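Local coordinates for protein Endonuclease/exonuclease/phosphatase (Leptotrichia buccalis C-1013-b, PDB 3TEB) that probably acts as a metal-dependent nuclease or related phosphoesterase of the endonuclease/exonuclease/phosphatase family, at residues M40-L46 with R57-A62; I23-A27 with V64-L69. One frame throughout, in Å; residues are numbered along the deposited sequence.

Contact 1: M40-L46 with R57-A62. With MG (magnesium ion), chain C.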
HETATM    1  N   MSE A  40      -1.727   0.460   2.816  1.00 26.41           N
HETATM    2  CA  MSE A  40      -1.987  -0.937   3.158  1.00 25.69           C
HETATM    3  C   MSE A  40      -2.856  -1.628   2.124  1.00 25.24           C
HETATM    4  O   MSE A  40      -3.825  -1.033   1.610  1.00 25.27           O
HETATM    5  CB  MSE A  40      -2.658  -1.021   4.512  1.00 25.60           C
HETATM    6  CG  MSE A  40      -1.718  -0.759   5.646  1.00 26.45           C
HETATM    7 SE   MSE A  40      -2.671  -0.835   7.333  0.75 29.40          SE
HETATM    8  CE  MSE A  40      -3.783   0.748   7.079  1.00 27.44           C
ATOM      9  N   GLN A  41      -2.499  -2.876   1.821  1.00 24.67           N
ATOM     10  CA  GLN A  41      -3.277  -3.716   0.922  1.00 24.22           C
ATOM     11  C   GLN A  41      -3.728  -4.986   1.635  1.00 23.90           C
ATOM     12  O   GLN A  41      -3.217  -5.338   2.710  1.00 23.80           O
ATOM     13  CB  GLN A  41      -2.477  -4.069  -0.328  1.00 24.39           C
ATOM     14  CG  GLN A  41      -1.869  -2.881  -1.051  1.00 25.62           C
ATOM     15  CD  GLN A  41      -0.610  -2.366  -0.370  1.00 27.98           C
ATOM     16  OE1 GLN A  41       0.222  -3.155   0.096  1.00 30.60           O
ATOM     17  NE2 GLN A  41      -0.465  -1.043  -0.298  1.00 28.06           N
ATOM     18  N   GLU A  42      -4.670  -5.691   1.011  1.00 23.84           N
ATOM     19  CA  GLU A  42      -5.288  -6.887   1.598  1.00 23.99           C
ATOM     20  C   GLU A  42      -5.778  -6.536   3.019  1.00 23.78           C
ATOM     21  O   GLU A  42      -5.462  -7.208   3.985  1.00 23.99           O
ATOM     22  CB  GLU A  42      -4.359  -8.143   1.553  1.00 24.17           C
ATOM     23  CG  GLU A  42      -3.961  -8.660   0.134  1.00 26.79           C
ATOM     24  CD  GLU A  42      -3.459 -10.137   0.098  1.00 31.63           C
ATOM     25  OE1 GLU A  42      -4.244 -11.071   0.401  1.00 34.87           O
ATOM     26  OE2 GLU A  42      -2.284 -10.393  -0.268  1.00 33.11           O
ATOM     27  N   VAL A  43      -6.526  -5.447   3.130  1.00 23.64           N
ATOM     28  CA  VAL A  43      -7.130  -5.044   4.393  1.00 23.68           C
ATOM     29  C   VAL A  43      -8.543  -5.589   4.387  1.00 23.80           C
ATOM     30  O   VAL A  43      -9.328  -5.240   3.510  1.00 24.28           O
ATOM     31  CB  VAL A  43      -7.169  -3.506   4.540  1.00 23.66           C
ATOM     32  CG1 VAL A  43      -7.990  -3.107   5.736  1.00 23.81           C
ATOM     33  CG2 VAL A  43      -5.767  -2.953   4.670  1.00 23.51           C
ATOM     34  N   ASN A  44      -8.868  -6.445   5.354  1.00 23.71           N
ATOM     35  CA  ASN A  44     -10.139  -7.183   5.329  1.00 23.55           C
ATOM     36  C   ASN A  44     -11.082  -6.825   6.460  1.00 23.69           C
ATOM     37  O   ASN A  44     -10.660  -6.399   7.541  1.00 23.74           O
ATOM     38  CB  ASN A  44      -9.901  -8.704   5.351  1.00 23.61           C
ATOM     39  CG  ASN A  44      -9.020  -9.195   4.205  1.00 23.70           C
ATOM     40  OD1 ASN A  44      -9.264  -8.886   3.042  1.00 25.56           O
ATOM     41  ND2 ASN A  44      -7.998  -9.979   4.534  1.00 23.89           N
ATOM     42  N   GLN A  45     -12.367  -7.009   6.191  1.00 23.01           N
ATOM     43  CA  GLN A  45     -13.402  -6.965   7.219  1.00 22.17           C
ATOM     44  C   GLN A  45     -14.471  -8.021   6.925  1.00 22.73           C
ATOM     45  O   GLN A  45     -14.669  -8.430   5.776  1.00 23.47           O
ATOM     46  CB  GLN A  45     -14.034  -5.581   7.289  1.00 21.71           C
ATOM     47  CG  GLN A  45     -14.910  -5.218   6.083  1.00 22.26           C
ATOM     48  CD  GLN A  45     -15.429  -3.791   6.127  1.00 22.51           C
ATOM     49  OE1 GLN A  45     -15.021  -2.985   6.971  1.00 23.44           O
ATOM     50  NE2 GLN A  45     -16.337  -3.473   5.216  1.00 22.98           N
ATOM     51  N   LEU A  46     -15.159  -8.462   7.967  1.00 23.04           N
ATOM     52  CA  LEU A  46     -16.208  -9.458   7.808  1.00 24.30           C
ATOM     53  C   LEU A  46     -17.468  -8.854   7.217  1.00 24.71           C
ATOM     54  O   LEU A  46     -18.029  -7.926   7.788  1.00 24.43           O
ATOM     55  CB  LEU A  46     -16.538 -10.076   9.154  1.00 24.37           C
ATOM     56  CG  LEU A  46     -15.586 -11.158   9.618  1.00 26.07           C
ATOM     57  CD1 LEU A  46     -15.655 -11.290  11.135  1.00 28.46           C
ATOM     58  CD2 LEU A  46     -15.936 -12.468   8.943  1.00 28.10           C
ATOM     59  N   ARG A  57     -16.856  -1.834   8.663  1.00 23.98           N
ATOM     60  CA  ARG A  57     -17.534  -2.755   9.573  1.00 24.17           C
ATOM     61  C   ARG A  57     -16.675  -3.037  10.782  1.00 25.34           C
ATOM     62  O   ARG A  57     -15.456  -2.874  10.723  1.00 25.52           O
ATOM     63  CB  ARG A  57     -17.930  -4.041   8.855  1.00 23.62           C
ATOM     64  CG  ARG A  57     -19.021  -3.794   7.816  1.00 23.57           C
ATOM     65  CD  ARG A  57     -19.470  -5.041   7.073  1.00 22.87           C
ATOM     66  NE  ARG A  57     -20.327  -4.674   5.957  1.00 23.32           N
ATOM     67  CZ  ARG A  57     -21.634  -4.459   6.048  1.00 24.44           C
ATOM     68  NH1 ARG A  57     -22.262  -4.580   7.211  1.00 25.19           N
ATOM     69  NH2 ARG A  57     -22.318  -4.107   4.974  1.00 25.49           N
ATOM     70  N   GLU A  58     -17.305  -3.431  11.888  1.00 27.54           N
ATOM     71  CA  GLU A  58     -16.572  -3.769  13.106  1.00 30.07           C
ATOM     72  C   GLU A  58     -15.465  -4.751  12.805  1.00 29.91           C
ATOM     73  O   GLU A  58     -15.621  -5.676  11.999  1.00 29.39           O
ATOM     74  CB  GLU A  58     -17.484  -4.385  14.149  1.00 31.89           C
ATOM     75  CG  GLU A  58     -18.334  -3.400  14.903  1.00 37.62           C
ATOM     76  CD  GLU A  58     -19.223  -4.093  15.945  1.00 46.65           C
ATOM     77  OE1 GLU A  58     -18.692  -4.629  16.969  1.00 50.08           O
ATOM     78  OE2 GLU A  58     -20.464  -4.097  15.734  1.00 49.50           O
ATOM     79  N   GLU A  59     -14.344  -4.530  13.475  1.00 31.03           N
ATOM     80  CA  GLU A  59     -13.155  -5.390  13.381  1.00 31.61           C
ATOM     81  C   GLU A  59     -12.452  -5.319  12.011  1.00 29.16           C
ATOM     82  O   GLU A  59     -11.613  -6.154  11.706  1.00 29.33           O
ATOM     83  CB  GLU A  59     -13.459  -6.855  13.780  1.00 33.05           C
ATOM     84  CG  GLU A  59     -13.779  -7.130  15.262  1.00 40.00           C
ATOM     85  CD  GLU A  59     -13.995  -8.648  15.540  1.00 48.58           C
ATOM     86  OE1 GLU A  59     -13.761  -9.094  16.704  1.00 52.54           O
ATOM     87  OE2 GLU A  59     -14.387  -9.402  14.587  1.00 51.10           O
ATOM     88  N   ASN A  60     -12.792  -4.323  11.193  1.00 26.74           N
ATOM     89  CA  ASN A  60     -11.969  -3.985  10.033  1.00 25.29           C
ATOM     90  C   ASN A  60     -10.503  -3.862  10.472  1.00 25.68           C
ATOM     91  O   ASN A  60     -10.183  -3.153  11.423  1.00 26.00           O
ATOM     92  CB  ASN A  60     -12.480  -2.698   9.366  1.00 24.98           C
ATOM     93  CG  ASN A  60     -11.595  -2.234   8.210  1.00 25.39           C
ATOM     94  OD1 ASN A  60     -10.409  -1.938   8.392  1.00 26.41           O
ATOM     95  ND2 ASN A  60     -12.178  -2.153   7.018  1.00 24.47           N
ATOM     96  N   TYR A  61      -9.620  -4.577   9.791  1.00 25.57           N
ATOM     97  CA  TYR A  61      -8.237  -4.693  10.243  1.00 25.10           C
ATOM     98  C   TYR A  61      -7.595  -3.338  10.482  1.00 24.28           C
ATOM     99  O   TYR A  61      -6.944  -3.118  11.499  1.00 23.89           O
ATOM    100  CB  TYR A  61      -7.430  -5.485   9.229  1.00 25.50           C
ATOM    101  CG  TYR A  61      -5.971  -5.694   9.584  1.00 26.32           C
ATOM    102  CD1 TYR A  61      -5.521  -6.913  10.093  1.00 27.08           C
ATOM    103  CD2 TYR A  61      -5.030  -4.681   9.383  1.00 26.99           C
ATOM    104  CE1 TYR A  61      -4.180  -7.111  10.395  1.00 27.59           C
ATOM    105  CE2 TYR A  61      -3.687  -4.872   9.686  1.00 27.29           C
ATOM    106  CZ  TYR A  61      -3.274  -6.084  10.188  1.00 27.36           C
ATOM    107  OH  TYR A  61      -1.950  -6.256  10.481  1.00 27.73           O
ATOM    108  N   ALA A  62      -7.803  -2.434   9.526  1.00 24.23           N
ATOM    109  CA  ALA A  62      -7.236  -1.086   9.562  1.00 23.90           C
ATOM    110  C   ALA A  62      -7.764  -0.294  10.757  1.00 23.95           C
ATOM    111  O   ALA A  62      -7.000   0.334  11.487  1.00 23.85           O
ATOM    112  CB  ALA A  62      -7.526  -0.375   8.267  1.00 23.75           C
TER
HETATM  113 MG    MG C 301      -1.664 -12.067  -0.182  1.00 32.96          MG
HETATM  114  O   HOH W   1     -14.160  -7.763  10.601  1.00 39.58           O

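Contact 2: I23-A27 with V64-L69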
ATOM      1  N   ILE A  23      -0.500  -7.461  14.650  1.00 30.48           N
ATOM      2  CA  ILE A  23      -1.095  -6.119  14.721  1.00 29.93           C
ATOM      3  C   ILE A  23      -0.315  -5.264  15.721  1.00 30.58           C
ATOM      4  O   ILE A  23       0.097  -4.160  15.399  1.00 30.52           O
ATOM      5  CB  ILE A  23      -2.585  -6.149  15.116  1.00 29.58           C
ATOM      6  CG1 ILE A  23      -3.424  -6.651  13.952  1.00 28.91           C
ATOM      7  CG2 ILE A  23      -3.067  -4.770  15.522  1.00 29.00           C
ATOM      8  CD1 ILE A  23      -4.823  -7.062  14.353  1.00 28.87           C
ATOM      9  N   ASP A  24      -0.083  -5.790  16.917  1.00 31.33           N
ATOM     10  CA  ASP A  24       0.610  -5.029  17.929  1.00 32.51           C
ATOM     11  C   ASP A  24       2.009  -4.579  17.491  1.00 32.75           C
ATOM     12  O   ASP A  24       2.373  -3.427  17.712  1.00 32.95           O
ATOM     13  CB  ASP A  24       0.676  -5.806  19.228  1.00 33.22           C
ATOM     14  CG  ASP A  24       0.801  -4.897  20.431  1.00 35.33           C
ATOM     15  OD1 ASP A  24      -0.164  -4.124  20.679  1.00 36.55           O
ATOM     16  OD2 ASP A  24       1.854  -4.967  21.124  1.00 36.89           O
ATOM     17  N   ILE A  25       2.778  -5.483  16.878  1.00 32.68           N
ATOM     18  CA  ILE A  25       4.084  -5.159  16.298  1.00 32.71           C
ATOM     19  C   ILE A  25       3.947  -3.989  15.321  1.00 32.28           C
ATOM     20  O   ILE A  25       4.695  -3.016  15.375  1.00 32.57           O
ATOM     21  CB  ILE A  25       4.665  -6.319  15.452  1.00 32.74           C
ATOM     22  CG1 ILE A  25       4.626  -7.682  16.169  1.00 33.44           C
ATOM     23  CG2 ILE A  25       6.038  -5.934  14.906  1.00 33.06           C
ATOM     24  CD1 ILE A  25       5.810  -8.009  16.987  1.00 35.30           C
ATOM     25  N   LEU A  26       2.996  -4.104  14.405  1.00 31.58           N
ATOM     26  CA  LEU A  26       2.791  -3.080  13.393  1.00 31.01           C
ATOM     27  C   LEU A  26       2.482  -1.748  14.040  1.00 31.35           C
ATOM     28  O   LEU A  26       3.133  -0.761  13.737  1.00 31.46           O
ATOM     29  CB  LEU A  26       1.660  -3.496  12.459  1.00 30.58           C
ATOM     30  CG  LEU A  26       1.238  -2.639  11.272  1.00 29.97           C
ATOM     31  CD1 LEU A  26       2.422  -2.169  10.421  1.00 29.29           C
ATOM     32  CD2 LEU A  26       0.270  -3.492  10.458  1.00 30.05           C
ATOM     33  N   ALA A  27       1.504  -1.735  14.945  1.00 31.84           N
ATOM     34  CA  ALA A  27       1.112  -0.532  15.673  1.00 32.87           C
ATOM     35  C   ALA A  27       2.280   0.119  16.408  1.00 34.34           C
ATOM     36  O   ALA A  27       2.579   1.280  16.148  1.00 34.75           O
ATOM     37  CB  ALA A  27      -0.027  -0.821  16.618  1.00 32.67           C
ATOM     38  N   VAL A  64      -8.951  -1.548  13.525  1.00 26.41           N
ATOM     39  CA  VAL A  64      -8.342  -2.150  14.717  1.00 27.08           C
ATOM     40  C   VAL A  64      -6.908  -1.635  14.891  1.00 27.27           C
ATOM     41  O   VAL A  64      -6.510  -1.223  15.983  1.00 27.41           O
ATOM     42  CB  VAL A  64      -8.364  -3.705  14.671  1.00 27.21           C
ATOM     43  CG1 VAL A  64      -7.611  -4.291  15.860  1.00 26.78           C
ATOM     44  CG2 VAL A  64      -9.804  -4.214  14.623  1.00 27.48           C
ATOM     45  N   LEU A  65      -6.150  -1.642  13.800  1.00 27.65           N
ATOM     46  CA  LEU A  65      -4.789  -1.124  13.809  1.00 28.37           C
ATOM     47  C   LEU A  65      -4.742   0.261  14.436  1.00 29.39           C
ATOM     48  O   LEU A  65      -3.990   0.504  15.382  1.00 29.52           O
ATOM     49  CB  LEU A  65      -4.239  -1.058  12.388  1.00 28.31           C
ATOM     50  CG  LEU A  65      -2.830  -0.504  12.240  1.00 28.81           C
ATOM     51  CD1 LEU A  65      -1.902  -1.064  13.313  1.00 29.03           C
ATOM     52  CD2 LEU A  65      -2.327  -0.892  10.879  1.00 29.37           C
ATOM     53  N   LEU A  66      -5.567   1.149  13.899  1.00 30.74           N
ATOM     54  CA  LEU A  66      -5.712   2.490  14.406  1.00 32.63           C
ATOM     55  C   LEU A  66      -6.040   2.565  15.901  1.00 34.38           C
ATOM     56  O   LEU A  66      -5.424   3.353  16.620  1.00 35.01           O
ATOM     57  CB  LEU A  66      -6.773   3.231  13.609  1.00 32.86           C
ATOM     58  CG  LEU A  66      -6.497   4.733  13.579  1.00 34.21           C
ATOM     59  CD1 LEU A  66      -5.432   5.020  12.541  1.00 34.98           C
ATOM     60  CD2 LEU A  66      -7.772   5.530  13.300  1.00 36.19           C
ATOM     61  N   GLU A  67      -7.003   1.773  16.369  1.00 36.04           N
ATOM     62  CA  GLU A  67      -7.338   1.789  17.793  1.00 38.58           C
ATOM     63  C   GLU A  67      -6.189   1.300  18.657  1.00 38.52           C
ATOM     64  O   GLU A  67      -5.998   1.782  19.772  1.00 39.12           O
ATOM     65  CB  GLU A  67      -8.616   1.011  18.085  1.00 39.83           C
ATOM     66  CG  GLU A  67      -9.849   1.903  18.040  1.00 45.58           C
ATOM     67  CD  GLU A  67     -11.172   1.176  18.365  1.00 52.67           C
ATOM     68  OE1 GLU A  67     -12.227   1.863  18.365  1.00 56.66           O
ATOM     69  OE2 GLU A  67     -11.177  -0.059  18.614  1.00 54.77           O
ATOM     70  N   THR A  68      -5.417   0.355  18.127  1.00 38.11           N
ATOM     71  CA  THR A  68      -4.215  -0.139  18.800  1.00 38.24           C
ATOM     72  C   THR A  68      -3.130   0.924  18.780  1.00 38.70           C
ATOM     73  O   THR A  68      -2.409   1.102  19.749  1.00 39.16           O
ATOM     74  CB  THR A  68      -3.678  -1.422  18.137  1.00 37.60           C
ATOM     75  OG1 THR A  68      -4.725  -2.394  18.076  1.00 37.94           O
ATOM     76  CG2 THR A  68      -2.505  -2.001  18.920  1.00 37.23           C
ATOM     77  N   LEU A  69      -3.027   1.634  17.666  1.00 39.04           N
ATOM     78  CA  LEU A  69      -2.049   2.686  17.526  1.00 40.07           C
ATOM     79  C   LEU A  69      -2.236   3.736  18.611  1.00 42.26           C
ATOM     80  O   LEU A  69      -1.264   4.273  19.125  1.00 42.77           O
ATOM     81  CB  LEU A  69      -2.168   3.296  16.139  1.00 39.48           C
ATOM     82  CG  LEU A  69      -1.169   4.356  15.700  1.00 39.82           C
ATOM     83  CD1 LEU A  69       0.281   3.991  16.051  1.00 40.26           C
ATOM     84  CD2 LEU A  69      -1.337   4.592  14.208  1.00 39.15           C
TER

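Contact 1: M40-L46 with R57-A62
Val43 CG1 rests on Ala62 CB, 3.8 Å away, at the apolar centre of this contact. CG1 stands anti to the backbone N (chi1 171°), and this sets it against the first turn of helix 61-69. Selenomethionine Met40 adds its terminal methyl to the same alanine. Trp81 of strand 78-84 packs on Val43, Gln45 and Asn60. Further out the contact turns polar. Asn44 O accepts a nearly straight bond from Tyr61 N at 3.1 Å. Asn60 is the N-cap of the helix. Its OD1 takes a weak bond from Ala62 N, while Asn60 ND2 donates to Gln45 OE1 at 3.0 Å. Arg57 N also donates to Gln45 OE1, at 2.7 Å. The two donors come from opposite faces of the Gln45 amide, each about 50° out of its plane. The amide planes of Gln45 and Asn60 are almost perpendicular. Gln45 NE2 is bonded to Asp55 O, so both ends of this amide are held. At the rim, one water joins Leu46 N to Glu58 O, in the type II turn 57-60. Strand 37-46 also carries Glu42, at its G1 bulge facing Gly94. Glu42 OE2 binds the magnesium ion at 1.8 Å, and Asn10 also bonds this oxygen. One glutamine amide and one N-cap asparagine thus fix the helix start to the strand that bears the metal ligand.

Contact 2: I23-A27 with V64-L69
Leu65 and Ala27 meet in the apolar part of this helix-helix contact. The CD1 methyl of Leu65 lies 3.8 Å from Ala27 CB. The other methyl, Leu65 CD2, touches Leu26 CD2 at 3.7 Å, and the two leucine side chains cross at about a right angle. Leu65 thus spreads its two branches over neighbouring residues of helix 19-33. Its CG is anti to the backbone N (chi1 179°), which carries the fork across to that helix. Ile23 CD1 reaches Val64 CG1 at the start of the interface. Leu69 CD1 packs on Ala27 O at 3.6 Å, and the same leucine also touches Ile30 and Ala31 further along helix 19-33.

Thr68 supplies the mixed contacts. Thr68 CG2 touches both Ala27 CB and Asp24 OD1, at 3.6 Å from each. Its OG1 lies against Ile23 CG2, but the hydrogen bond of Thr68 OG1 goes back to Val64 O at 3.0 Å. The Thr68 backbone N donates to that same carbonyl, so Val64 O has two donors from one residue.

Asp24 is the one charged side chain that touches the other helix. Asp24 OD1 is bonded to Tyr72 OH, and OD2 forms a salt bridge with Arg28.

The axes of segments 23-27 and 64-69 approach to 9.1 Å and cross at -59°. Ala27 has only a methyl, and its CA comes within 4.9 Å of Leu69 CA. The contact packs helix 19-33, which precedes strand 37-46, against helix 61-69, which follows it. The chemistry implies that the two helices are joined by apolar contacts, while the hydroxyl and the carboxylate find their bonding partners within their own helix or beyond the two segments.

Contact 1 and contact 2 lie 12 Å apart, centre to centre, and both sit on one side of the molecule. Both use helix 61-69: contact 1 uses its first two residues and contact 2 residues 64-69. In sequence the segments of contact 1 fall between those of contact 2. Helix 19-33 comes first, then strand 37-46 of the seven-stranded mixed sheet, then helix 61-69. The contacts also touch directly. Tyr61 packs on Ile23 and Leu26, and Met40 SE meets Leu65 CD2 at 3.6 Å. Helix 61-69 therefore connects helix 19-33 with the strand carrying magnesium ligand Glu42, within a DNase I-like fold.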